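Local atomic coordinates of restriction endonuclease R.BpuJI (Bacillus pumilus, PDB entry 2VLA), a protein that recognises a specific DNA sequence through the N-terminal recognition domain modelled here, the full-length enzyme probably acting as a DNA-cutting endonuclease. Residues Q8-I13 with M207-E212; A161-N166 with I192-R197. All blocks are in the same frame, centred on the assembly; numbering follows the deposited sequence. Where two conformers were deposited one is given.

From the N terminus, the chain first runs as a loop, 8-13, ahead of helix 22-36. Then, 193 residues further on, helix 203-219 brings 207-212 against that loop; this is contact 1. Contact 2 nests inside it: helix 157-165 supplies 161-166, and 25 residues later the loop leaving helix 177-189 lays 192-197 over it. The contacts lie about 11 Å apart, centre to centre, and their segments touch. Q8 and F9 probably hydrogen-bond to N166, and the sulfur of M207 packs on A161. The N-terminal loop, helix 157-165, helix 203-219 and the loop preceding it are thereby tied together, with contact 1 at the DNA.

Contact 1 of 2, residues Q8-I13 with M207-E212; sequences QFRCTI and MQHIRE. With nucleotides of chain C; nucleotides of chain B.
The imidazole of H209 carries T12 on one face: methyl CG2 stands almost squarely over the ring, 3.9 Å from its centroid, a CH-pi contact. Both ring nitrogens are met in the plane at the edge by water. ND1 lies 2.8 Å from water 1, which also has a weak bond from R10 NH2. NE2 lies 2.9 Å from water 2, which accepts from the backbone N of C11, so the two waters stitch the ring to the loop where no direct hydrogen bond crosses. The ring reaches the loop with CG between the backbone N and the carbonyl carbon (chi1 56°).

The guanidinium of R10 is turned 80° from the imidazole, with NE near H209 CE1. The same T12 methyl lies off-centre over one guanidinium face. At its edge, R10 NH1 gives a nearly straight 2.9 Å bond to OP2 of DC7 of chain B, a backbone phosphate, while NE and NH2 bond back toward the residues beside the segments, NE to Y205 O.

One residue before H209, Q208 reads a base. Its amide pairs with DA4 of chain C in two bonds, OE1 accepting from N6 (2.9 Å) and NE2 donating to N7 (3.0 Å). The other hydrogen of NE2 goes to E212 OE2 (2.9 Å), which fixes which way round the amide sits. The backbone N of I13, buried against H209 CB, has no partner in the model.

Helix 203-219 thus faces DNA, consistent with the recognition helix of a helix-turn-helix. I210 leans on A161 of helix 157-165, M207 and R211 on its K157, F9 and C11 rest on helix 168-171, and I13 continues along helix 203-219 to Q213 and Y216.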
ATOM      1  N   GLN A   8      16.735  -6.588   8.625  1.00 12.95           N
ATOM      2  CA  GLN A   8      15.312  -6.333   8.681  1.00 12.87           C
ATOM      3  C   GLN A   8      15.045  -4.842   8.753  1.00 13.97           C
ATOM      4  O   GLN A   8      15.854  -4.085   9.275  1.00 14.63           O
ATOM      5  CB  GLN A   8      14.705  -7.036   9.919  1.00 14.30           C
ATOM      6  CG  GLN A   8      14.673  -8.558   9.828  1.00 13.61           C
ATOM      7  CD  GLN A   8      13.494  -9.070   8.994  1.00 12.97           C
ATOM      8  OE1 GLN A   8      12.344  -8.903   9.371  1.00 13.65           O
ATOM      9  NE2 GLN A   8      13.794  -9.699   7.847  1.00 13.50           N
ATOM     10  N   PHE A   9      13.889  -4.419   8.238  1.00 11.44           N
ATOM     11  CA  PHE A   9      13.568  -2.999   8.170  1.00 11.90           C
ATOM     12  C   PHE A   9      12.074  -2.800   8.156  1.00 11.13           C
ATOM     13  O   PHE A   9      11.398  -3.248   7.243  1.00 12.48           O
ATOM     14  CB  PHE A   9      14.208  -2.375   6.905  1.00 12.84           C
ATOM     15  CG  PHE A   9      13.976  -0.876   6.768  1.00 15.88           C
ATOM     16  CD1 PHE A   9      12.828  -0.394   6.176  1.00 18.12           C
ATOM     17  CD2 PHE A   9      14.909   0.028   7.233  1.00 17.59           C
ATOM     18  CE1 PHE A   9      12.607   0.967   6.057  1.00 19.85           C
ATOM     19  CE2 PHE A   9      14.702   1.384   7.111  1.00 18.21           C
ATOM     20  CZ  PHE A   9      13.543   1.854   6.529  1.00 18.32           C
ATOM     21  N   ARG A  10      11.554  -2.162   9.205  1.00 12.05           N
ATOM     22  CA  ARG A  10      10.128  -1.887   9.300  1.00 10.56           C
ATOM     23  C   ARG A  10       9.752  -0.782   8.333  1.00 11.03           C
ATOM     24  O   ARG A  10      10.287   0.333   8.402  1.00 12.60           O
ATOM     25  CB  ARG A  10       9.765  -1.506  10.740  1.00 12.01           C
ATOM     26  CG  ARG A  10       8.278  -1.244  10.950  1.00 11.59           C
ATOM     27  CD  ARG A  10       7.932  -1.050  12.397  1.00 11.97           C
ATOM     28  NE  ARG A  10       6.496  -0.945  12.592  1.00 11.05           N
ATOM     29  CZ  ARG A  10       5.803   0.189  12.674  1.00 11.93           C
ATOM     30  NH1 ARG A  10       6.392   1.354  12.566  1.00 11.16           N
ATOM     31  NH2 ARG A  10       4.489   0.152  12.898  1.00 11.53           N
ATOM     32  N   CYS A  11       8.840  -1.100   7.426  1.00 11.04           N
ATOM     33  CA  CYS A  11       8.485  -0.221   6.341  1.00 10.70           C
ATOM     34  C   CYS A  11       6.957  -0.169   6.223  1.00 11.15           C
ATOM     35  O   CYS A  11       6.342  -1.037   5.630  1.00 10.98           O
ATOM     36  CB  CYS A  11       9.151  -0.704   5.010  1.00 11.09           C
ATOM     37  SG  CYS A  11       8.989   0.383   3.637  1.00 16.03           S
ATOM     38  N   THR A  12       6.367   0.830   6.850  1.00 10.64           N
ATOM     39  CA  THR A  12       4.930   0.808   7.051  1.00 10.54           C
ATOM     40  C   THR A  12       4.158   1.345   5.868  1.00 10.35           C
ATOM     41  O   THR A  12       4.739   2.031   4.946  1.00 10.73           O
ATOM     42  CB  THR A  12       4.493   1.614   8.296  1.00 14.46           C
ATOM     43  OG1 THR A  12       4.867   2.972   8.145  1.00 15.50           O
ATOM     44  CG2 THR A  12       5.111   1.061   9.549  1.00 15.24           C
ATOM     45  N   ILE A  13       2.848   1.026   5.874  1.00 10.46           N
ATOM     46  CA  ILE A  13       1.857   1.786   5.165  1.00 10.01           C
ATOM     47  C   ILE A  13       0.875   2.317   6.203  1.00  9.64           C
ATOM     48  O   ILE A  13       0.873   1.870   7.353  1.00 11.22           O
ATOM     49  CB  ILE A  13       1.125   0.958   4.084  1.00 10.36           C
ATOM     50  CG1 ILE A  13       0.309  -0.193   4.712  1.00 10.20           C
ATOM     51  CG2 ILE A  13       2.144   0.397   3.039  1.00 11.35           C
ATOM     52  CD1 ILE A  13      -0.836  -0.657   3.851  1.00 12.00           C
ATOM     53  N   MET A 207       3.158  -6.212  12.531  1.00 10.86           N
ATOM     54  CA  MET A 207       2.486  -6.950  11.482  1.00 10.98           C
ATOM     55  C   MET A 207       1.274  -6.262  10.837  1.00 10.03           C
ATOM     56  O   MET A 207       0.892  -6.636   9.730  1.00 10.35           O
ATOM     57  CB  MET A 207       2.075  -8.332  11.983  1.00 11.75           C
ATOM     58  CG  MET A 207       3.219  -9.340  12.027  1.00 12.83           C
ATOM     59  SD  MET A 207       3.852  -9.754  10.408  1.00 13.78           S
ATOM     60  CE  MET A 207       2.432 -10.623   9.723  1.00 15.87           C
ATOM     61  N   GLN A 208       0.715  -5.229  11.443  1.00  9.40           N
ATOM     62  CA  GLN A 208      -0.557  -4.770  10.934  1.00 10.24           C
ATOM     63  C   GLN A 208      -0.390  -4.228   9.500  1.00  9.49           C
ATOM     64  O   GLN A 208      -1.219  -4.455   8.647  1.00 10.25           O
ATOM     65  CB  GLN A 208      -1.212  -3.722  11.836  1.00  9.86           C
ATOM     66  CG  GLN A 208      -2.575  -3.296  11.297  1.00  9.54           C
ATOM     67  CD  GLN A 208      -3.413  -2.521  12.266  1.00  9.39           C
ATOM     68  OE1 GLN A 208      -3.046  -2.361  13.433  1.00 10.69           O
ATOM     69  NE2 GLN A 208      -4.556  -2.038  11.793  1.00  9.73           N
ATOM     70  N   HIS A 209       0.705  -3.514   9.255  1.00  9.76           N
ATOM     71  CA  HIS A 209       0.939  -2.931   7.918  1.00  9.73           C
ATOM     72  C   HIS A 209       1.295  -4.003   6.869  1.00  9.22           C
ATOM     73  O   HIS A 209       1.092  -3.794   5.675  1.00 10.52           O
ATOM     74  CB  HIS A 209       2.052  -1.856   7.951  1.00 10.29           C
ATOM     75  CG  HIS A 209       3.336  -2.348   8.508  1.00  9.65           C
ATOM     76  ND1 HIS A 209       3.522  -2.554   9.854  1.00 10.74           N
ATOM     77  CD2 HIS A 209       4.502  -2.697   7.902  1.00 11.18           C
ATOM     78  CE1 HIS A 209       4.728  -3.042  10.053  1.00 12.01           C
ATOM     79  NE2 HIS A 209       5.356  -3.100   8.883  1.00 10.82           N
ATOM     80  N   ILE A 210       1.800  -5.130   7.325  1.00  9.53           N
ATOM     81  CA  ILE A 210       2.089  -6.233   6.473  1.00  9.98           C
ATOM     82  C   ILE A 210       0.828  -6.983   6.103  1.00 10.34           C
ATOM     83  O   ILE A 210       0.549  -7.223   4.934  1.00 10.19           O
ATOM     84  CB  ILE A 210       3.164  -7.141   7.094  1.00  9.99           C
ATOM     85  CG1 ILE A 210       4.466  -6.346   7.242  1.00 12.38           C
ATOM     86  CG2 ILE A 210       3.335  -8.395   6.302  1.00 12.02           C
ATOM     87  CD1 ILE A 210       5.612  -7.070   7.929  1.00 12.15           C
ATOM     88  N   ARG A 211       0.033  -7.326   7.115  0.50 10.27           N
ATOM     89  CA  ARG A 211      -1.264  -7.917   6.875  0.50  9.68           C
ATOM     90  C   ARG A 211      -2.107  -7.033   5.951  0.50  9.75           C
ATOM     91  O   ARG A 211      -2.767  -7.522   5.050  0.50 10.02           O
ATOM     92  CB  ARG A 211      -2.005  -8.137   8.210  0.50 10.88           C
ATOM     93  CG  ARG A 211      -3.466  -8.505   8.034  0.50 12.96           C
ATOM     94  CD  ARG A 211      -3.634  -9.758   7.171  0.50 15.12           C
ATOM     95  NE  ARG A 211      -5.041 -10.060   6.902  0.50 15.01           N
ATOM     96  CZ  ARG A 211      -5.756 -10.956   7.570  0.50 20.79           C
ATOM     97  NH1 ARG A 211      -5.207 -11.626   8.567  0.50 20.71           N
ATOM     98  NH2 ARG A 211      -7.022 -11.171   7.245  0.50 26.20           N
ATOM     99  N   GLU A 212      -2.120  -5.741   6.215  1.00  9.21           N
ATOM    100  CA  GLU A 212      -2.994  -4.849   5.466  1.00  9.62           C
ATOM    101  C   GLU A 212      -2.577  -4.648   3.998  1.00  9.88           C
ATOM    102  O   GLU A 212      -3.401  -4.580   3.142  1.00 10.01           O
ATOM    103  CB  GLU A 212      -3.191  -3.539   6.188  1.00  9.59           C
ATOM    104  CG  GLU A 212      -4.066  -3.770   7.444  1.00 10.83           C
ATOM    105  CD  GLU A 212      -4.422  -2.540   8.240  1.00 10.72           C
ATOM    106  OE1 GLU A 212      -3.833  -1.473   8.063  1.00 10.82           O
ATOM    107  OE2 GLU A 212      -5.334  -2.671   9.111  1.00 11.66           O
TER
ATOM    108  P    DC C   3      -8.567  -7.300   9.252  1.00 13.89           P
ATOM    109  OP1  DC C   3      -9.710  -7.531   8.339  1.00 16.44           O
ATOM    110  OP2  DC C   3      -7.189  -7.302   8.765  1.00 13.78           O
ATOM    111  O5'  DC C   3      -8.770  -5.899   9.992  1.00 13.20           O
ATOM    112  C5'  DC C   3     -10.033  -5.565  10.550  1.00 13.36           C
ATOM    113  C4'  DC C   3      -9.921  -4.340  11.418  1.00 14.72           C
ATOM    114  O4'  DC C   3      -9.192  -4.653  12.620  1.00 13.24           O
ATOM    115  C3'  DC C   3      -9.136  -3.203  10.773  1.00 13.79           C
ATOM    116  O3'  DC C   3      -9.739  -1.940  10.978  1.00 19.25           O
ATOM    117  C2'  DC C   3      -7.792  -3.258  11.495  1.00 15.91           C
ATOM    118  C1'  DC C   3      -8.308  -3.585  12.871  1.00 15.35           C
ATOM    119  N1   DC C   3      -7.316  -3.992  13.836  1.00 12.82           N
ATOM    120  C2   DC C   3      -7.482  -3.662  15.197  1.00 14.20           C
ATOM    121  O2   DC C   3      -8.531  -3.078  15.589  1.00 13.66           O
ATOM    122  N3   DC C   3      -6.516  -4.036  16.057  1.00 12.97           N
ATOM    123  C4   DC C   3      -5.434  -4.679  15.631  1.00 12.94           C
ATOM    124  N4   DC C   3      -4.522  -5.032  16.523  1.00 14.69           N
ATOM    125  C5   DC C   3      -5.253  -4.988  14.261  1.00 14.52           C
ATOM    126  C6   DC C   3      -6.182  -4.599  13.407  1.00 14.61           C
ATOM    127  P    DA C   4     -10.697  -1.224   9.915  1.00 12.15           P
ATOM    128  OP1  DA C   4     -11.857  -2.026   9.751  1.00 19.89           O
ATOM    129  OP2  DA C   4      -9.837  -0.850   8.763  1.00 11.46           O
ATOM    130  O5'  DA C   4     -10.991   0.023  10.784  1.00 12.34           O
ATOM    131  C5'  DA C   4     -12.010  -0.084  11.813  1.00 11.91           C
ATOM    132  C4'  DA C   4     -11.658   0.825  12.962  1.00 12.00           C
ATOM    133  O4'  DA C   4     -10.552   0.291  13.729  1.00 11.51           O
ATOM    134  C3'  DA C   4     -11.226   2.245  12.556  1.00 10.78           C
ATOM    135  O3'  DA C   4     -11.733   3.153  13.519  1.00 11.67           O
ATOM    136  C2'  DA C   4      -9.715   2.156  12.651  1.00 10.61           C
ATOM    137  C1'  DA C   4      -9.547   1.292  13.884  1.00 10.15           C
ATOM    138  N9   DA C   4      -8.267   0.651  14.028  1.00 10.13           N
ATOM    139  C8   DA C   4      -7.439   0.181  13.028  1.00 10.30           C
ATOM    140  N7   DA C   4      -6.355  -0.392  13.476  1.00 10.79           N
ATOM    141  C5   DA C   4      -6.446  -0.311  14.859  1.00 10.24           C
ATOM    142  C6   DA C   4      -5.615  -0.721  15.892  1.00 10.19           C
ATOM    143  N6   DA C   4      -4.459  -1.366  15.767  1.00 10.77           N
ATOM    144  N1   DA C   4      -6.054  -0.482  17.168  1.00 11.01           N
ATOM    145  C2   DA C   4      -7.231   0.172  17.346  1.00 11.32           C
ATOM    146  N3   DA C   4      -8.098   0.587  16.460  1.00 11.09           N
ATOM    147  C4   DA C   4      -7.630   0.330  15.197  1.00  9.85           C
TER
ATOM    148  P    DC B   7       5.213   4.833  13.966  1.00 13.70           P
ATOM    149  OP1  DC B   7       6.542   4.974  14.586  1.00 16.27           O
ATOM    150  OP2  DC B   7       5.075   3.953  12.791  1.00 13.71           O
ATOM    151  O5'  DC B   7       4.119   4.351  15.032  1.00 12.80           O
ATOM    152  C5'  DC B   7       4.047   4.976  16.309  1.00 13.22           C
ATOM    153  C4'  DC B   7       2.856   4.449  17.097  1.00 13.08           C
ATOM    154  O4'  DC B   7       1.613   4.904  16.481  1.00 12.60           O
ATOM    155  C3'  DC B   7       2.723   2.922  17.144  1.00 12.36           C
ATOM    156  O3'  DC B   7       2.338   2.540  18.449  1.00 13.29           O
ATOM    157  C2'  DC B   7       1.569   2.626  16.203  1.00 12.53           C
ATOM    158  C1'  DC B   7       0.700   3.816  16.472  1.00 13.21           C
ATOM    159  N1   DC B   7      -0.357   4.148  15.499  1.00 12.37           N
ATOM    160  C2   DC B   7      -1.544   4.692  15.974  1.00 11.75           C
ATOM    161  O2   DC B   7      -1.697   4.799  17.199  1.00 12.83           O
ATOM    162  N3   DC B   7      -2.510   5.043  15.101  1.00 11.34           N
ATOM    163  C4   DC B   7      -2.269   4.942  13.788  1.00  9.43           C
ATOM    164  N4   DC B   7      -3.219   5.307  12.938  1.00 10.34           N
ATOM    165  C5   DC B   7      -1.058   4.398  13.290  1.00 10.26           C
ATOM    166  C6   DC B   7      -0.141   4.014  14.165  1.00 10.73           C
TER
HETATM  167  O   HOH W   1       1.867  -1.612  11.939  1.00 11.57           O
HETATM  168  O   HOH W   2       7.758  -3.791   7.319  1.00 11.43           O

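Contact 2 of 2, residues A161-N166 with I192-R197; sequences AYYVLN and ITKKVR
Apolar packing joins A161-N166, the last turn of helix 157-165 and N166 just beyond it, to I192-R197, the extended loop that leads from helix 177-189 to helix 203-219. Helices 157-165, 177-189 and 203-219, followed by the hairpin 223-225/230-232, are consistent with a winged helix-turn-helix, and this loop would be the link ahead of its recognition helix.

K194 lies over one face of Y162, CB standing 3.7 Å from the ring centroid in a CH-pi contact. The rest of the lysine chain, bent at chi2, follows the ring outward until CE is 3.8 Å from Y162 OH. What brings the ring under the lysine is a CG anti to the backbone N (chi1 -178°).

V196 fills the neighbouring position: its CG2 presses on the backbone of Y162, 3.6 Å from CA, near the edge of the ring, and touches A161 CB. Its other methyl, CG1, rests 3.7 Å from N166 ND2, whose hydrogen bond goes to Q8.

Y162 CD2 in turn lies over the centre of the Y163 ring. Were Y162 replaced by an alanine, the K194 chain would probably lose the face it lies on and turn more freely, and the Y163 ring would lose that cover. K194 CG touches Y163 OH, a hydroxyl also bonded to D187; water 3 donates to Y163 OH (2.9 Å) and to I192 O (2.7 Å), bridging helix and loop.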
ATOM      1  N   ALA A 161       6.077 -11.781   5.415  1.00 11.31           N
ATOM      2  CA  ALA A 161       6.500 -10.736   6.314  1.00 10.69           C
ATOM      3  C   ALA A 161       8.015 -10.692   6.464  1.00 10.99           C
ATOM      4  O   ALA A 161       8.619  -9.647   6.296  1.00 12.02           O
ATOM      5  CB  ALA A 161       5.827 -10.916   7.709  1.00 12.31           C
ATOM      6  N   TYR A 162       8.616 -11.816   6.842  1.00 11.00           N
ATOM      7  CA  TYR A 162      10.032 -11.829   7.220  1.00 10.94           C
ATOM      8  C   TYR A 162      10.919 -11.759   6.003  1.00 10.21           C
ATOM      9  O   TYR A 162      11.915 -11.042   5.997  1.00 11.73           O
ATOM     10  CB  TYR A 162      10.359 -13.103   7.999  1.00 12.10           C
ATOM     11  CG  TYR A 162      11.796 -13.174   8.469  1.00 12.61           C
ATOM     12  CD1 TYR A 162      12.202 -12.511   9.615  1.00 14.42           C
ATOM     13  CD2 TYR A 162      12.760 -13.846   7.717  1.00 14.66           C
ATOM     14  CE1 TYR A 162      13.524 -12.533  10.021  1.00 15.71           C
ATOM     15  CE2 TYR A 162      14.092 -13.881   8.116  1.00 15.04           C
ATOM     16  CZ  TYR A 162      14.468 -13.224   9.270  1.00 17.45           C
ATOM     17  OH  TYR A 162      15.788 -13.267   9.681  1.00 20.70           O
ATOM     18  N   TYR A 163      10.580 -12.547   4.999  1.00 10.45           N
ATOM     19  CA  TYR A 163      11.484 -12.708   3.854  1.00 10.71           C
ATOM     20  C   TYR A 163      11.301 -11.638   2.782  1.00 12.54           C
ATOM     21  O   TYR A 163      12.210 -11.421   1.963  1.00 12.62           O
ATOM     22  CB  TYR A 163      11.344 -14.096   3.241  1.00 11.12           C
ATOM     23  CG  TYR A 163      11.798 -15.234   4.133  1.00 11.58           C
ATOM     24  CD1 TYR A 163      13.130 -15.598   4.202  1.00 13.75           C
ATOM     25  CD2 TYR A 163      10.883 -15.955   4.895  1.00 12.11           C
ATOM     26  CE1 TYR A 163      13.553 -16.648   4.999  1.00 13.43           C
ATOM     27  CE2 TYR A 163      11.296 -16.996   5.704  1.00 14.30           C
ATOM     28  CZ  TYR A 163      12.627 -17.353   5.732  1.00 13.33           C
ATOM     29  OH  TYR A 163      13.013 -18.401   6.539  1.00 16.57           O
ATOM     30  N   VAL A 164      10.153 -10.969   2.765  1.00 10.54           N
ATOM     31  CA  VAL A 164       9.828  -9.992   1.718  1.00 10.88           C
ATOM     32  C   VAL A 164       9.539  -8.601   2.281  1.00 10.22           C
ATOM     33  O   VAL A 164      10.374  -7.701   2.157  1.00 10.85           O
ATOM     34  CB  VAL A 164       8.659 -10.476   0.846  1.00 10.82           C
ATOM     35  CG1 VAL A 164       8.285  -9.442  -0.217  1.00 11.59           C
ATOM     36  CG2 VAL A 164       8.977 -11.826   0.238  1.00 12.55           C
ATOM     37  N   LEU A 165       8.423  -8.434   3.027  1.00  9.90           N
ATOM     38  CA  LEU A 165       7.948  -7.082   3.311  1.00 10.29           C
ATOM     39  C   LEU A 165       8.663  -6.388   4.475  1.00 10.76           C
ATOM     40  O   LEU A 165       8.522  -5.175   4.647  1.00 10.97           O
ATOM     41  CB  LEU A 165       6.444  -7.048   3.511  1.00 10.21           C
ATOM     42  CG  LEU A 165       5.628  -7.140   2.220  1.00 10.79           C
ATOM     43  CD1 LEU A 165       4.149  -7.245   2.571  1.00 11.93           C
ATOM     44  CD2 LEU A 165       5.863  -5.933   1.282  1.00 13.11           C
ATOM     45  N   ASN A 166       9.454  -7.149   5.244  1.00  9.98           N
ATOM     46  CA  ASN A 166      10.310  -6.584   6.278  1.00 10.33           C
ATOM     47  C   ASN A 166      11.804  -6.846   6.024  1.00 11.03           C
ATOM     48  O   ASN A 166      12.614  -6.610   6.885  1.00 11.38           O
ATOM     49  CB  ASN A 166       9.951  -7.174   7.641  1.00 11.02           C
ATOM     50  CG  ASN A 166      10.084  -6.153   8.799  1.00 10.66           C
ATOM     51  OD1 ASN A 166       9.329  -5.185   8.874  1.00 11.26           O
ATOM     52  ND2 ASN A 166      11.041  -6.391   9.699  1.00 11.71           N
ATOM     53  N   ILE A 192      13.921 -24.305  10.263  1.00 24.31           N
ATOM     54  CA  ILE A 192      13.934 -22.907  10.647  1.00 24.68           C
ATOM     55  C   ILE A 192      12.661 -22.236  10.154  1.00 24.63           C
ATOM     56  O   ILE A 192      12.334 -22.301   8.960  1.00 23.89           O
ATOM     57  CB  ILE A 192      15.155 -22.182  10.039  1.00 25.00           C
ATOM     58  CG1 ILE A 192      16.449 -22.706  10.667  1.00 28.11           C
ATOM     59  CG2 ILE A 192      15.048 -20.672  10.233  1.00 24.66           C
ATOM     60  CD1 ILE A 192      17.718 -22.282   9.912  1.00 28.81           C
ATOM     61  N   THR A 193      11.919 -21.640  11.084  1.00 22.19           N
ATOM     62  CA  THR A 193      10.748 -20.857  10.746  1.00 22.91           C
ATOM     63  C   THR A 193      10.960 -19.440  11.284  1.00 21.71           C
ATOM     64  O   THR A 193      11.685 -19.242  12.262  1.00 22.33           O
ATOM     65  CB  THR A 193       9.483 -21.484  11.349  1.00 28.61           C
ATOM     66  OG1 THR A 193       8.317 -20.837  10.827  1.00 36.76           O
ATOM     67  CG2 THR A 193       9.501 -21.362  12.831  1.00 29.97           C
ATOM     68  N   LYS A 194      10.375 -18.452  10.624  1.00 18.81           N
ATOM     69  CA  LYS A 194      10.648 -17.066  10.969  1.00 18.47           C
ATOM     70  C   LYS A 194       9.368 -16.247  11.107  1.00 17.21           C
ATOM     71  O   LYS A 194       8.384 -16.485  10.412  1.00 21.95           O
ATOM     72  CB  LYS A 194      11.555 -16.422   9.897  1.00 18.85           C
ATOM     73  CG  LYS A 194      12.963 -16.988   9.852  1.00 22.10           C
ATOM     74  CD  LYS A 194      13.811 -16.481  11.016  1.00 27.30           C
ATOM     75  CE  LYS A 194      15.280 -16.871  10.855  1.00 33.78           C
ATOM     76  NZ  LYS A 194      15.997 -16.857  12.155  1.00 42.62           N
ATOM     77  N   LYS A 195       9.411 -15.267  12.002  0.50 17.15           N
ATOM     78  CA  LYS A 195       8.338 -14.293  12.148  0.50 15.92           C
ATOM     79  C   LYS A 195       8.933 -12.915  12.377  0.50 14.93           C
ATOM     80  O   LYS A 195      10.117 -12.786  12.701  0.50 17.61           O
ATOM     81  CB  LYS A 195       7.432 -14.667  13.321  0.50 17.70           C
ATOM     82  CG  LYS A 195       6.650 -15.947  13.105  0.50 23.67           C
ATOM     83  CD  LYS A 195       5.631 -16.171  14.198  0.50 26.47           C
ATOM     84  CE  LYS A 195       4.904 -17.495  14.009  0.50 31.41           C
ATOM     85  NZ  LYS A 195       3.965 -17.785  15.130  0.50 36.30           N
ATOM     86  N   VAL A 196       8.127 -11.881  12.178  1.00 14.67           N
ATOM     87  CA  VAL A 196       8.564 -10.515  12.446  1.00 12.97           C
ATOM     88  C   VAL A 196       7.974 -10.037  13.776  1.00 14.08           C
ATOM     89  O   VAL A 196       6.779  -9.913  13.906  1.00 14.76           O
ATOM     90  CB  VAL A 196       8.092  -9.569  11.324  1.00 12.22           C
ATOM     91  CG1 VAL A 196       8.433  -8.134  11.668  1.00 12.39           C
ATOM     92  CG2 VAL A 196       8.706  -9.998   9.968  1.00 13.65           C
ATOM     93  N   ARG A 197       8.860  -9.715  14.718  1.00 16.05           N
ATOM     94  CA  ARG A 197       8.475  -9.178  16.007  1.00 14.20           C
ATOM     95  C   ARG A 197       9.532  -8.128  16.398  1.00 15.95           C
ATOM     96  O   ARG A 197      10.635  -8.108  15.840  1.00 16.89           O
ATOM     97  CB  ARG A 197       8.411 -10.296  17.069  1.00 15.75           C
ATOM     98  CG  ARG A 197       7.332 -11.383  16.806  1.00 21.73           C
ATOM     99  CD  ARG A 197       5.914 -10.824  16.925  1.00 22.68           C
ATOM    100  NE  ARG A 197       4.887 -11.865  16.800  1.00 24.41           N
ATOM    101  CZ  ARG A 197       4.335 -12.253  15.651  1.00 22.00           C
ATOM    102  NH1 ARG A 197       4.742 -11.727  14.495  1.00 19.72           N
ATOM    103  NH2 ARG A 197       3.408 -13.206  15.645  1.00 27.84           N
TER
HETATM  104  O   HOH W   3      11.304 -20.647   7.083  1.00 24.32           O